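Local coordinates for protein Keto/oxoacid ferredoxin oxidoreductase, gamma subunit (Geobacter sulfurreducens, PDB 3ON3) that is the gamma subunit of a keto/oxoacid ferredoxin oxidoreductase, an enzyme that probably couples oxidation of 2-oxoacids to the reduction of ferredoxin, at residues A114-I117 with I118-A121; V125-E128 with I129-N132; E161-V164 with E165-R168; F171-G174 with F175-L179. All blocks are in the same frame, centred on the assembly; numbering follows the deposited sequence.

Contact 1: A114-I117 with I118-A121; sequences AFNI and INTA
Where strand 111-115 runs out, the chain folds through an inverse gamma turn centred on Asn-116 and enters helix 117-125, whose first turn closes when Thr-120 N donates to Asn-116 O over 2.7 Å. The same carbonyl takes a second bond, from Thr-120 OG1 at 2.9 Å, which arrives from well above the carbonyl plane, so one oxygen is gripped by backbone and side chain of a single residue. Thr-120 reaches it because OG1 stands beside its own backbone N, opposite the carbonyl carbon (chi1 -69°). The next backbone bond along the helix runs from Ala-121 N to Ile-117 O at 3.2 Å. Asn-116 holds the N-cap position, but its side chain makes no capping bond; instead the amide folds over toward Thr-120, with OD1 3.2 Å from Thr-120 OG1, while its CB rests against Asn-119 CB at 3.9 Å. Thr-120 OG1 also meets the edge of the Phe-115 ring, near its plane, 3.8 Å from CE1. Ile-117 CG1 covers one face of that ring, off centre toward the rim. Lys-177 NZ makes a weak bond to Asn-116 OD1. The threonine hydroxyl donates a hydrogen bond to Asn-116 O and is itself bonded to Lys-177 NZ, which ties the strand-to-helix corner to helix 164-181 in this alpha/beta fold.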
ATOM      1  N   ALA B 114      -4.795 -24.688   6.317  1.00 51.77           N
ATOM      2  CA  ALA B 114      -4.532 -24.077   7.609  1.00 52.64           C
ATOM      3  C   ALA B 114      -3.188 -24.526   8.152  1.00 43.83           C
ATOM      4  O   ALA B 114      -2.900 -25.715   8.190  1.00 39.30           O
ATOM      5  CB  ALA B 114      -5.653 -24.434   8.601  1.00 50.51           C
ATOM      6  N   PHE B 115      -2.359 -23.572   8.555  1.00 43.89           N
ATOM      7  CA  PHE B 115      -1.129 -23.904   9.259  1.00 44.98           C
ATOM      8  C   PHE B 115      -0.712 -22.779  10.164  1.00 45.62           C
ATOM      9  O   PHE B 115      -1.335 -21.717  10.165  1.00 45.44           O
ATOM     10  CB  PHE B 115       0.012 -24.361   8.317  1.00 45.55           C
ATOM     11  CG  PHE B 115       0.686 -23.255   7.528  1.00 40.13           C
ATOM     12  CD1 PHE B 115       1.832 -22.638   8.013  1.00 32.66           C
ATOM     13  CD2 PHE B 115       0.214 -22.886   6.273  1.00 39.26           C
ATOM     14  CE1 PHE B 115       2.493 -21.646   7.281  1.00 29.83           C
ATOM     15  CE2 PHE B 115       0.859 -21.892   5.520  1.00 37.82           C
ATOM     16  CZ  PHE B 115       2.005 -21.266   6.029  1.00 35.55           C
ATOM     17  N   ASN B 116       0.316 -23.036  10.963  1.00 44.70           N
ATOM     18  CA  ASN B 116       0.779 -22.078  11.954  1.00 42.75           C
ATOM     19  C   ASN B 116       1.576 -20.930  11.339  1.00 33.87           C
ATOM     20  O   ASN B 116       2.756 -20.771  11.615  1.00 43.89           O
ATOM     21  CB  ASN B 116       1.591 -22.789  13.042  1.00 44.37           C
ATOM     22  CG  ASN B 116       2.814 -23.506  12.492  1.00 51.24           C
ATOM     23  OD1 ASN B 116       2.924 -23.766  11.287  1.00 49.51           O
ATOM     24  ND2 ASN B 116       3.741 -23.835  13.379  1.00 50.00           N
ATOM     25  N   ILE B 117       0.909 -20.135  10.511  1.00 42.86           N
ATOM     26  CA  ILE B 117       1.537 -19.009   9.818  1.00 46.03           C
ATOM     27  C   ILE B 117       2.321 -18.082  10.737  1.00 46.04           C
ATOM     28  O   ILE B 117       3.483 -17.757  10.480  1.00 48.57           O
ATOM     29  CB  ILE B 117       0.496 -18.147   9.084  1.00 37.69           C
ATOM     30  CG1 ILE B 117      -0.200 -18.965   7.991  1.00 46.70           C
ATOM     31  CG2 ILE B 117       1.169 -16.930   8.472  1.00 30.12           C
ATOM     32  CD1 ILE B 117      -1.451 -18.307   7.389  1.00 35.41           C
ATOM     33  N   ILE B 118       1.667 -17.632  11.795  1.00 47.43           N
ATOM     34  CA  ILE B 118       2.267 -16.654  12.688  1.00 46.77           C
ATOM     35  C   ILE B 118       3.456 -17.268  13.422  1.00 45.64           C
ATOM     36  O   ILE B 118       4.495 -16.641  13.589  1.00 44.55           O
ATOM     37  CB  ILE B 118       1.222 -16.087  13.689  1.00 43.56           C
ATOM     38  CG1 ILE B 118       0.455 -14.922  13.055  1.00 53.77           C
ATOM     39  CG2 ILE B 118       1.911 -15.543  14.905  1.00 47.29           C
ATOM     40  CD1 ILE B 118      -1.017 -15.121  12.945  1.00 58.56           C
ATOM     41  N   ASN B 119       3.301 -18.519  13.825  1.00 46.06           N
ATOM     42  CA  ASN B 119       4.297 -19.199  14.624  1.00 49.10           C
ATOM     43  C   ASN B 119       5.465 -19.676  13.784  1.00 43.64           C
ATOM     44  O   ASN B 119       6.586 -19.797  14.271  1.00 42.83           O
ATOM     45  CB  ASN B 119       3.660 -20.379  15.335  1.00 64.63           C
ATOM     46  CG  ASN B 119       4.283 -20.639  16.673  1.00 78.07           C
ATOM     47  OD1 ASN B 119       5.168 -21.487  16.800  1.00 86.52           O
ATOM     48  ND2 ASN B 119       3.842 -19.899  17.684  1.00 74.32           N
ATOM     49  N   THR B 120       5.194 -19.964  12.518  1.00 42.06           N
ATOM     50  CA  THR B 120       6.271 -20.203  11.570  1.00 39.02           C
ATOM     51  C   THR B 120       7.179 -18.971  11.566  1.00 45.06           C
ATOM     52  O   THR B 120       8.381 -19.075  11.809  1.00 47.37           O
ATOM     53  CB  THR B 120       5.743 -20.471  10.147  1.00 35.99           C
ATOM     54  OG1 THR B 120       5.058 -21.736  10.112  1.00 37.96           O
ATOM     55  CG2 THR B 120       6.900 -20.491   9.148  1.00 31.52           C
ATOM     56  N   ALA B 121       6.592 -17.802  11.310  1.00 35.66           N
ATOM     57  CA  ALA B 121       7.348 -16.558  11.301  1.00 33.73           C
ATOM     58  C   ALA B 121       8.097 -16.370  12.611  1.00 46.25           C
ATOM     59  O   ALA B 121       9.293 -16.049  12.617  1.00 46.09           O
ATOM     60  CB  ALA B 121       6.407 -15.365  11.051  1.00 33.14           C
TER

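Contact 2: V125-E128 with I129-N132; sequences VGRE and IVAN
Arg-127 lays its extended side chain across Ile-129, whose CD1 sits over one face of the guanidinium, 3.3 Å from NE. The overlap begins nearer the backbone, where Ile-129 CG1 lies 3.5 Å from Arg-127 CG. Ile-129 gets there by placing CG1 between its backbone N and carbonyl carbon (chi1 53°), which swings the ethyl arm back toward the arginine. Val-130 meets the same chain at about a right angle, CG1 being 4.1 Å from Arg-127 CD, and its other methyl, CG2, touches Val-125 CG1 at 4.2 Å. Beneath these side chains the backbone makes a tight connection between helices 117-125 and 131-143. Val-130 N donates to Arg-127 O at 3.0 Å, and Ala-131 N donates to Glu-128 O at 3.0 Å. Gly-126, with positive phi, lets the chain leave the first helix just before this turn. Arg-127 also forms a cation-pi contact with Phe-163, and Val-125 and Val-130 both rest on Ala-170 of helix 164-181. The chemistry is therefore divided: valine methyls join the turn to its neighbouring helix, while the arginine's charged group is flanked by an aliphatic methyl and an aromatic ring.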
ATOM      1  N   VAL B 125      11.505 -18.867  11.528  1.00 52.31           N
ATOM      2  CA  VAL B 125      12.299 -17.795  10.955  1.00 46.57           C
ATOM      3  C   VAL B 125      12.961 -16.979  12.065  1.00 52.29           C
ATOM      4  O   VAL B 125      14.069 -16.467  11.899  1.00 60.43           O
ATOM      5  CB  VAL B 125      11.432 -16.864  10.099  1.00 49.70           C
ATOM      6  CG1 VAL B 125      12.257 -15.691   9.577  1.00 55.17           C
ATOM      7  CG2 VAL B 125      10.810 -17.634   8.960  1.00 42.98           C
ATOM      8  N   GLY B 126      12.282 -16.865  13.201  1.00 50.47           N
ATOM      9  CA  GLY B 126      12.778 -16.060  14.301  1.00 48.63           C
ATOM     10  C   GLY B 126      12.497 -14.567  14.185  1.00 50.48           C
ATOM     11  O   GLY B 126      13.168 -13.761  14.832  1.00 50.44           O
ATOM     12  N   ARG B 127      11.514 -14.192  13.368  1.00 52.14           N
ATOM     13  CA  ARG B 127      11.068 -12.797  13.294  1.00 51.73           C
ATOM     14  C   ARG B 127       9.554 -12.666  13.083  1.00 45.59           C
ATOM     15  O   ARG B 127       9.062 -12.599  11.950  1.00 39.11           O
ATOM     16  CB  ARG B 127      11.826 -12.045  12.203  1.00 59.22           C
ATOM     17  CG  ARG B 127      11.608 -10.553  12.233  1.00 55.24           C
ATOM     18  CD  ARG B 127      12.539  -9.836  11.262  1.00 52.68           C
ATOM     19  NE  ARG B 127      12.623  -8.407  11.559  1.00 57.24           N
ATOM     20  CZ  ARG B 127      13.161  -7.911  12.668  1.00 64.07           C
ATOM     21  NH1 ARG B 127      13.657  -8.732  13.590  1.00 69.63           N
ATOM     22  NH2 ARG B 127      13.198  -6.598  12.860  1.00 72.83           N
ATOM     23  N   GLU B 128       8.825 -12.619  14.194  1.00 46.51           N
ATOM     24  CA  GLU B 128       7.366 -12.590  14.188  1.00 50.13           C
ATOM     25  C   GLU B 128       6.747 -11.644  13.139  1.00 45.07           C
ATOM     26  O   GLU B 128       5.806 -12.015  12.443  1.00 44.58           O
ATOM     27  CB  GLU B 128       6.861 -12.222  15.591  1.00 59.05           C
ATOM     28  CG  GLU B 128       5.434 -12.631  15.889  1.00 64.52           C
ATOM     29  CD  GLU B 128       4.977 -12.179  17.272  1.00 73.72           C
ATOM     30  OE1 GLU B 128       3.943 -12.689  17.753  1.00 71.87           O
ATOM     31  OE2 GLU B 128       5.651 -11.311  17.873  1.00 74.59           O
ATOM     32  N   ILE B 129       7.262 -10.424  13.035  1.00 37.91           N
ATOM     33  CA  ILE B 129       6.677  -9.435  12.132  1.00 41.36           C
ATOM     34  C   ILE B 129       6.616  -9.828  10.662  1.00 46.21           C
ATOM     35  O   ILE B 129       5.918  -9.178   9.877  1.00 48.00           O
ATOM     36  CB  ILE B 129       7.410  -8.076  12.202  1.00 53.72           C
ATOM     37  CG1 ILE B 129       8.908  -8.268  11.979  1.00 56.83           C
ATOM     38  CG2 ILE B 129       7.124  -7.371  13.521  1.00 66.34           C
ATOM     39  CD1 ILE B 129       9.713  -6.991  12.133  1.00 62.67           C
ATOM     40  N   VAL B 130       7.347 -10.863  10.260  1.00 45.33           N
ATOM     41  CA  VAL B 130       7.330 -11.202   8.846  1.00 39.32           C
ATOM     42  C   VAL B 130       6.296 -12.273   8.551  1.00 40.17           C
ATOM     43  O   VAL B 130       6.330 -12.912   7.493  1.00 38.21           O
ATOM     44  CB  VAL B 130       8.738 -11.516   8.270  1.00 44.32           C
ATOM     45  CG1 VAL B 130       9.655 -10.273   8.421  1.00 32.72           C
ATOM     46  CG2 VAL B 130       9.348 -12.764   8.915  1.00 35.12           C
ATOM     47  N   ALA B 131       5.348 -12.430   9.477  1.00 40.45           N
ATOM     48  CA  ALA B 131       4.276 -13.416   9.310  1.00 39.16           C
ATOM     49  C   ALA B 131       3.524 -13.174   8.012  1.00 39.17           C
ATOM     50  O   ALA B 131       3.137 -14.117   7.332  1.00 39.06           O
ATOM     51  CB  ALA B 131       3.334 -13.411  10.503  1.00 36.30           C
ATOM     52  N   ASN B 132       3.349 -11.904   7.656  1.00 36.34           N
ATOM     53  CA  ASN B 132       2.743 -11.545   6.375  1.00 34.38           C
ATOM     54  C   ASN B 132       3.514 -12.069   5.163  1.00 34.24           C
ATOM     55  O   ASN B 132       2.924 -12.287   4.116  1.00 40.52           O
ATOM     56  CB  ASN B 132       2.568 -10.029   6.259  1.00 38.37           C
ATOM     57  CG  ASN B 132       3.887  -9.274   6.346  1.00 38.00           C
ATOM     58  OD1 ASN B 132       4.840  -9.709   7.003  1.00 52.20           O
ATOM     59  ND2 ASN B 132       3.948  -8.134   5.677  1.00 31.76           N
TER

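Contact 3: E161-V164 with E165-R168; sequences EAFV and ELNR
Glu-161 and Ala-162 lead into the N-terminal end of helix 164-181, a helix start at which the side chain of Asn-167 doubles the first backbone bond. Glu-165 OE1 lies 4.0 Å from Ala-162 O, a loose approach of two acceptors that is no bond. Phe-163, at the N-cap position, supplies the carbonyl that takes the doubled bond. Its oxygen accepts from Asn-167 N at 3.1 Å and from Asn-167 ND2 at 2.9 Å, the latter descending from above the carbonyl plane. The oxygen in turn lies in the plane of the asparagine amide, so that the amide N-H is aimed well (164° at hydrogen). With chi1 at -72°, CG of Asn-167 stands beside its own backbone N, and the amide is thereby brought back over the preceding turn. The phenyl ring of Phe-163 is touched at its edge by Leu-166 CD2. Val-164 continues the helix, its O accepting from Arg-168 N at 3.0 Å. Beyond its backbone, Arg-168 leads off to a salt bridge with Glu-152 of helix 148-157. Glu-165, bent at chi2 (91°), curls its carboxylate back alongside Val-164, where Glu-165 OE1 comes to 3.6 Å from Val-164 CG1.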
ATOM      1  N   GLU B 161      18.068  -4.728   3.203  1.00 44.43           N
ATOM      2  CA  GLU B 161      19.191  -5.595   2.928  1.00 45.49           C
ATOM      3  C   GLU B 161      19.588  -6.388   4.151  1.00 51.94           C
ATOM      4  O   GLU B 161      20.013  -7.538   4.041  1.00 57.87           O
ATOM      5  CB  GLU B 161      20.394  -4.779   2.445  1.00 40.30           C
ATOM      6  CG  GLU B 161      21.598  -5.667   2.094  1.00 50.09           C
ATOM      7  CD  GLU B 161      22.755  -4.908   1.454  1.00 60.17           C
ATOM      8  OE1 GLU B 161      22.506  -4.087   0.552  1.00 59.97           O
ATOM      9  OE2 GLU B 161      23.918  -5.144   1.843  1.00 70.08           O
ATOM     10  N   ALA B 162      19.457  -5.774   5.320  1.00 54.74           N
ATOM     11  CA  ALA B 162      19.841  -6.437   6.560  1.00 52.32           C
ATOM     12  C   ALA B 162      18.904  -7.599   6.942  1.00 44.93           C
ATOM     13  O   ALA B 162      19.283  -8.480   7.710  1.00 46.90           O
ATOM     14  CB  ALA B 162      19.941  -5.434   7.690  1.00 49.12           C
ATOM     15  N   PHE B 163      17.700  -7.624   6.392  1.00 32.43           N
ATOM     16  CA  PHE B 163      16.756  -8.660   6.795  1.00 47.88           C
ATOM     17  C   PHE B 163      16.440  -9.579   5.634  1.00 49.07           C
ATOM     18  O   PHE B 163      15.486 -10.361   5.679  1.00 45.20           O
ATOM     19  CB  PHE B 163      15.468  -8.050   7.372  1.00 47.28           C
ATOM     20  CG  PHE B 163      15.671  -7.332   8.685  1.00 48.62           C
ATOM     21  CD1 PHE B 163      15.357  -5.994   8.813  1.00 52.12           C
ATOM     22  CD2 PHE B 163      16.180  -8.001   9.784  1.00 55.41           C
ATOM     23  CE1 PHE B 163      15.551  -5.328  10.015  1.00 63.27           C
ATOM     24  CE2 PHE B 163      16.370  -7.348  10.988  1.00 62.06           C
ATOM     25  CZ  PHE B 163      16.056  -6.004  11.102  1.00 62.54           C
ATOM     26  N   VAL B 164      17.265  -9.486   4.599  1.00 53.70           N
ATOM     27  CA  VAL B 164      16.948 -10.126   3.332  1.00 51.31           C
ATOM     28  C   VAL B 164      16.918 -11.671   3.447  1.00 35.25           C
ATOM     29  O   VAL B 164      16.011 -12.305   2.942  1.00 31.93           O
ATOM     30  CB  VAL B 164      17.835  -9.577   2.167  1.00 48.27           C
ATOM     31  CG1 VAL B 164      19.241 -10.144   2.230  1.00 44.81           C
ATOM     32  CG2 VAL B 164      17.167  -9.833   0.828  1.00 52.26           C
ATOM     33  N   GLU B 165      17.888 -12.259   4.139  1.00 38.95           N
ATOM     34  CA  GLU B 165      17.869 -13.696   4.429  1.00 39.02           C
ATOM     35  C   GLU B 165      16.599 -14.178   5.144  1.00 42.31           C
ATOM     36  O   GLU B 165      15.982 -15.159   4.725  1.00 47.40           O
ATOM     37  CB  GLU B 165      19.107 -14.104   5.236  1.00 40.20           C
ATOM     38  CG  GLU B 165      20.435 -13.790   4.545  1.00 67.54           C
ATOM     39  CD  GLU B 165      21.016 -12.413   4.893  1.00 74.77           C
ATOM     40  OE1 GLU B 165      20.272 -11.507   5.343  1.00 66.60           O
ATOM     41  OE2 GLU B 165      22.238 -12.244   4.706  1.00 80.65           O
ATOM     42  N   LEU B 166      16.203 -13.484   6.210  1.00 42.60           N
ATOM     43  CA  LEU B 166      15.002 -13.849   6.980  1.00 32.29           C
ATOM     44  C   LEU B 166      13.713 -13.793   6.149  1.00 29.51           C
ATOM     45  O   LEU B 166      12.866 -14.646   6.263  1.00 38.82           O
ATOM     46  CB  LEU B 166      14.856 -12.958   8.222  1.00 47.29           C
ATOM     47  CG  LEU B 166      15.780 -13.242   9.409  1.00 56.25           C
ATOM     48  CD1 LEU B 166      17.127 -13.789   8.944  1.00 67.19           C
ATOM     49  CD2 LEU B 166      15.978 -11.988  10.245  1.00 53.91           C
ATOM     50  N   ASN B 167      13.568 -12.778   5.315  1.00 35.17           N
ATOM     51  CA  ASN B 167      12.401 -12.718   4.457  1.00 33.25           C
ATOM     52  C   ASN B 167      12.401 -13.802   3.372  1.00 31.79           C
ATOM     53  O   ASN B 167      11.363 -14.386   3.089  1.00 32.94           O
ATOM     54  CB  ASN B 167      12.222 -11.315   3.867  1.00 35.50           C
ATOM     55  CG  ASN B 167      11.749 -10.307   4.913  1.00 41.63           C
ATOM     56  OD1 ASN B 167      10.590  -9.925   4.926  1.00 48.31           O
ATOM     57  ND2 ASN B 167      12.646  -9.901   5.807  1.00 42.29           N
ATOM     58  N   ARG B 168      13.556 -14.071   2.765  1.00 31.11           N
ATOM     59  CA  ARG B 168      13.634 -15.185   1.826  1.00 34.50           C
ATOM     60  C   ARG B 168      13.176 -16.475   2.507  1.00 34.27           C
ATOM     61  O   ARG B 168      12.377 -17.217   1.959  1.00 37.36           O
ATOM     62  CB  ARG B 168      15.056 -15.354   1.264  1.00 34.73           C
ATOM     63  CG  ARG B 168      15.370 -16.779   0.790  1.00 39.88           C
ATOM     64  CD  ARG B 168      14.602 -17.204  -0.465  1.00 44.67           C
ATOM     65  NE  ARG B 168      14.746 -18.648  -0.686  1.00 56.20           N
ATOM     66  CZ  ARG B 168      14.428 -19.301  -1.805  1.00 47.71           C
ATOM     67  NH1 ARG B 168      13.945 -18.658  -2.856  1.00 52.38           N
ATOM     68  NH2 ARG B 168      14.592 -20.613  -1.870  1.00 57.34           N
TER

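Contact 4: F171-G174 with F175-L179; sequences FQMG and FEKAL
Gln-172 and Glu-176, one turn apart on helix 164-181, join through their side chains as well as their backbones. The glutamine starts out with CG opposite its backbone N (chi1 177°) and then bends at chi2 (53°), which turns its amide along the helix to the glutamate. There Gln-172 NE2 donates to Glu-176 OE2 at 2.9 Å. OE2 lies near the glutamine's amide plane; the amide meets it on its anti side, but out of the carboxylate plane, and the two planes are 72° apart. Gln-172 OE1 also bonds Lys-148 NZ, so both ends of the amide have partners, which probably limits its rotation, although Gln-172 NE2 also crowds Glu-176 CG at 2.9 Å and its exact placing is less certain. Selenomethionine Met-173 and Lys-177 lie side by side and point the same way, the two CE atoms 3.7 Å apart; the lysine chain is extended beyond CG, whereas the selenomethionine bends at its last torsion. Successive backbone bonds underlie these pairs, among them Glu-176 N to Gln-172 O at 2.8 Å and Ala-178 N to Gly-174 O at 3.0 Å. Besides Thr-120, Lys-177 NZ has a salt bridge with Asp-124. Met-173 rests on helix 117-125, Phe-171 on helices 131-143 and 148-157, and Phe-175 on Ala-141 of helix 131-143, while Ala-178 touches both Ala-138 of that helix and Phe-115 of strand 111-115.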
ATOM      1  N   PHE B 171       9.390 -16.458   3.194  1.00 28.77           N
ATOM      2  CA  PHE B 171       8.667 -16.670   1.952  1.00 31.38           C
ATOM      3  C   PHE B 171       8.717 -18.146   1.539  1.00 35.68           C
ATOM      4  O   PHE B 171       7.693 -18.740   1.205  1.00 32.02           O
ATOM      5  CB  PHE B 171       9.257 -15.780   0.856  1.00 36.43           C
ATOM      6  CG  PHE B 171       8.772 -16.110  -0.533  1.00 40.61           C
ATOM      7  CD1 PHE B 171       7.518 -15.690  -0.966  1.00 34.71           C
ATOM      8  CD2 PHE B 171       9.587 -16.808  -1.422  1.00 40.04           C
ATOM      9  CE1 PHE B 171       7.074 -15.982  -2.254  1.00 37.12           C
ATOM     10  CE2 PHE B 171       9.148 -17.112  -2.718  1.00 36.80           C
ATOM     11  CZ  PHE B 171       7.897 -16.696  -3.134  1.00 39.50           C
ATOM     12  N   GLN B 172       9.916 -18.725   1.558  1.00 33.65           N
ATOM     13  CA  GLN B 172      10.115 -20.123   1.173  1.00 33.80           C
ATOM     14  C   GLN B 172       9.295 -21.051   2.069  1.00 39.85           C
ATOM     15  O   GLN B 172       8.611 -21.944   1.592  1.00 41.92           O
ATOM     16  CB  GLN B 172      11.608 -20.485   1.242  1.00 31.81           C
ATOM     17  CG  GLN B 172      11.921 -21.934   0.925  1.00 39.90           C
ATOM     18  CD  GLN B 172      11.334 -22.378  -0.399  1.00 38.98           C
ATOM     19  OE1 GLN B 172      11.361 -21.651  -1.381  1.00 38.28           O
ATOM     20  NE2 GLN B 172      10.784 -23.575  -0.418  1.00 35.82           N
HETATM   21  N   MSE B 173       9.353 -20.811   3.372  1.00 37.92           N
HETATM   22  CA  MSE B 173       8.634 -21.631   4.335  1.00 36.57           C
HETATM   23  C   MSE B 173       7.121 -21.525   4.237  1.00 37.60           C
HETATM   24  O   MSE B 173       6.417 -22.533   4.384  1.00 28.73           O
HETATM   25  CB  MSE B 173       9.085 -21.322   5.755  1.00 40.54           C
HETATM   26  CG  MSE B 173      10.546 -21.647   6.006  1.00 51.98           C
HETATM   27 SE   MSE B 173      10.924 -21.897   7.907  1.00 81.46          SE
HETATM   28  CE  MSE B 173       9.974 -23.587   8.165  1.00 73.76           C
ATOM     29  N   GLY B 174       6.613 -20.312   4.031  1.00 34.07           N
ATOM     30  CA  GLY B 174       5.191 -20.148   3.795  1.00 30.31           C
ATOM     31  C   GLY B 174       4.793 -21.022   2.604  1.00 38.01           C
ATOM     32  O   GLY B 174       3.806 -21.784   2.631  1.00 35.15           O
ATOM     33  N   PHE B 175       5.585 -20.892   1.550  1.00 32.15           N
ATOM     34  CA  PHE B 175       5.417 -21.619   0.304  1.00 38.83           C
ATOM     35  C   PHE B 175       5.393 -23.121   0.543  1.00 40.50           C
ATOM     36  O   PHE B 175       4.471 -23.807   0.111  1.00 38.78           O
ATOM     37  CB  PHE B 175       6.573 -21.263  -0.634  1.00 36.30           C
ATOM     38  CG  PHE B 175       6.430 -21.794  -2.027  1.00 36.35           C
ATOM     39  CD1 PHE B 175       5.733 -21.070  -2.989  1.00 36.68           C
ATOM     40  CD2 PHE B 175       7.051 -22.981  -2.395  1.00 35.04           C
ATOM     41  CE1 PHE B 175       5.631 -21.531  -4.284  1.00 34.00           C
ATOM     42  CE2 PHE B 175       6.962 -23.452  -3.703  1.00 38.94           C
ATOM     43  CZ  PHE B 175       6.253 -22.728  -4.648  1.00 34.95           C
ATOM     44  N   GLU B 176       6.399 -23.624   1.248  1.00 41.90           N
ATOM     45  CA  GLU B 176       6.523 -25.059   1.478  1.00 39.49           C
ATOM     46  C   GLU B 176       5.352 -25.603   2.305  1.00 42.78           C
ATOM     47  O   GLU B 176       4.729 -26.594   1.923  1.00 32.96           O
ATOM     48  CB  GLU B 176       7.815 -25.383   2.219  1.00 33.71           C
ATOM     49  CG  GLU B 176       9.089 -25.029   1.507  1.00 49.02           C
ATOM     50  CD  GLU B 176      10.293 -25.229   2.387  1.00 46.77           C
ATOM     51  OE1 GLU B 176      10.123 -25.296   3.623  1.00 45.96           O
ATOM     52  OE2 GLU B 176      11.409 -25.309   1.847  1.00 57.44           O
ATOM     53  N   LYS B 177       5.085 -24.963   3.441  1.00 41.82           N
ATOM     54  CA  LYS B 177       4.081 -25.449   4.394  1.00 43.60           C
ATOM     55  C   LYS B 177       2.658 -25.424   3.840  1.00 41.04           C
ATOM     56  O   LYS B 177       1.884 -26.337   4.098  1.00 41.46           O
ATOM     57  CB  LYS B 177       4.134 -24.680   5.712  1.00 40.59           C
ATOM     58  CG  LYS B 177       5.395 -24.892   6.527  1.00 41.98           C
ATOM     59  CD  LYS B 177       5.185 -24.363   7.934  1.00 43.65           C
ATOM     60  CE  LYS B 177       6.422 -24.482   8.786  1.00 50.13           C
ATOM     61  NZ  LYS B 177       6.066 -24.367  10.232  1.00 54.74           N
ATOM     62  N   ALA B 178       2.312 -24.392   3.081  1.00 35.16           N
ATOM     63  CA  ALA B 178       1.009 -24.379   2.422  1.00 35.95           C
ATOM     64  C   ALA B 178       0.816 -25.596   1.508  1.00 38.69           C
ATOM     65  O   ALA B 178      -0.255 -26.201   1.486  1.00 40.71           O
ATOM     66  CB  ALA B 178       0.818 -23.111   1.633  1.00 31.93           C
ATOM     67  N   LEU B 179       1.850 -25.938   0.742  1.00 36.32           N
ATOM     68  CA  LEU B 179       1.759 -27.056  -0.176  1.00 38.28           C
ATOM     69  C   LEU B 179       1.525 -28.337   0.618  1.00 38.82           C
ATOM     70  O   LEU B 179       0.695 -29.134   0.247  1.00 34.72           O
ATOM     71  CB  LEU B 179       3.010 -27.162  -1.069  1.00 34.01           C
ATOM     72  CG  LEU B 179       3.090 -26.041  -2.117  1.00 44.68           C
ATOM     73  CD1 LEU B 179       4.402 -26.093  -2.913  1.00 47.94           C
ATOM     74  CD2 LEU B 179       1.871 -26.024  -3.059  1.00 35.73           C
TER

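The four contacts follow one another along the C-terminal part of the chain and converge on helix 164-181. Contacts 1 and 2, centres about 9 Å apart, open and close helix 117-125: Ala-121 O is 3.0 Å from Arg-127 N, a probable hydrogen bond, and Ala-121 packs on Ala-131. Contacts 3 and 4 share helix 164-181 with centres about 16 Å apart, and each meets a different partner. Contact 3 touches contact 2 through Arg-127 NH2, 3.4 Å from Phe-163 CZ; contact 4 touches contact 1 through Lys-177 NZ, 2.8 Å from Thr-120 OG1. Contacts 1 and 3 do not touch, their nearest atoms being about 7 Å apart.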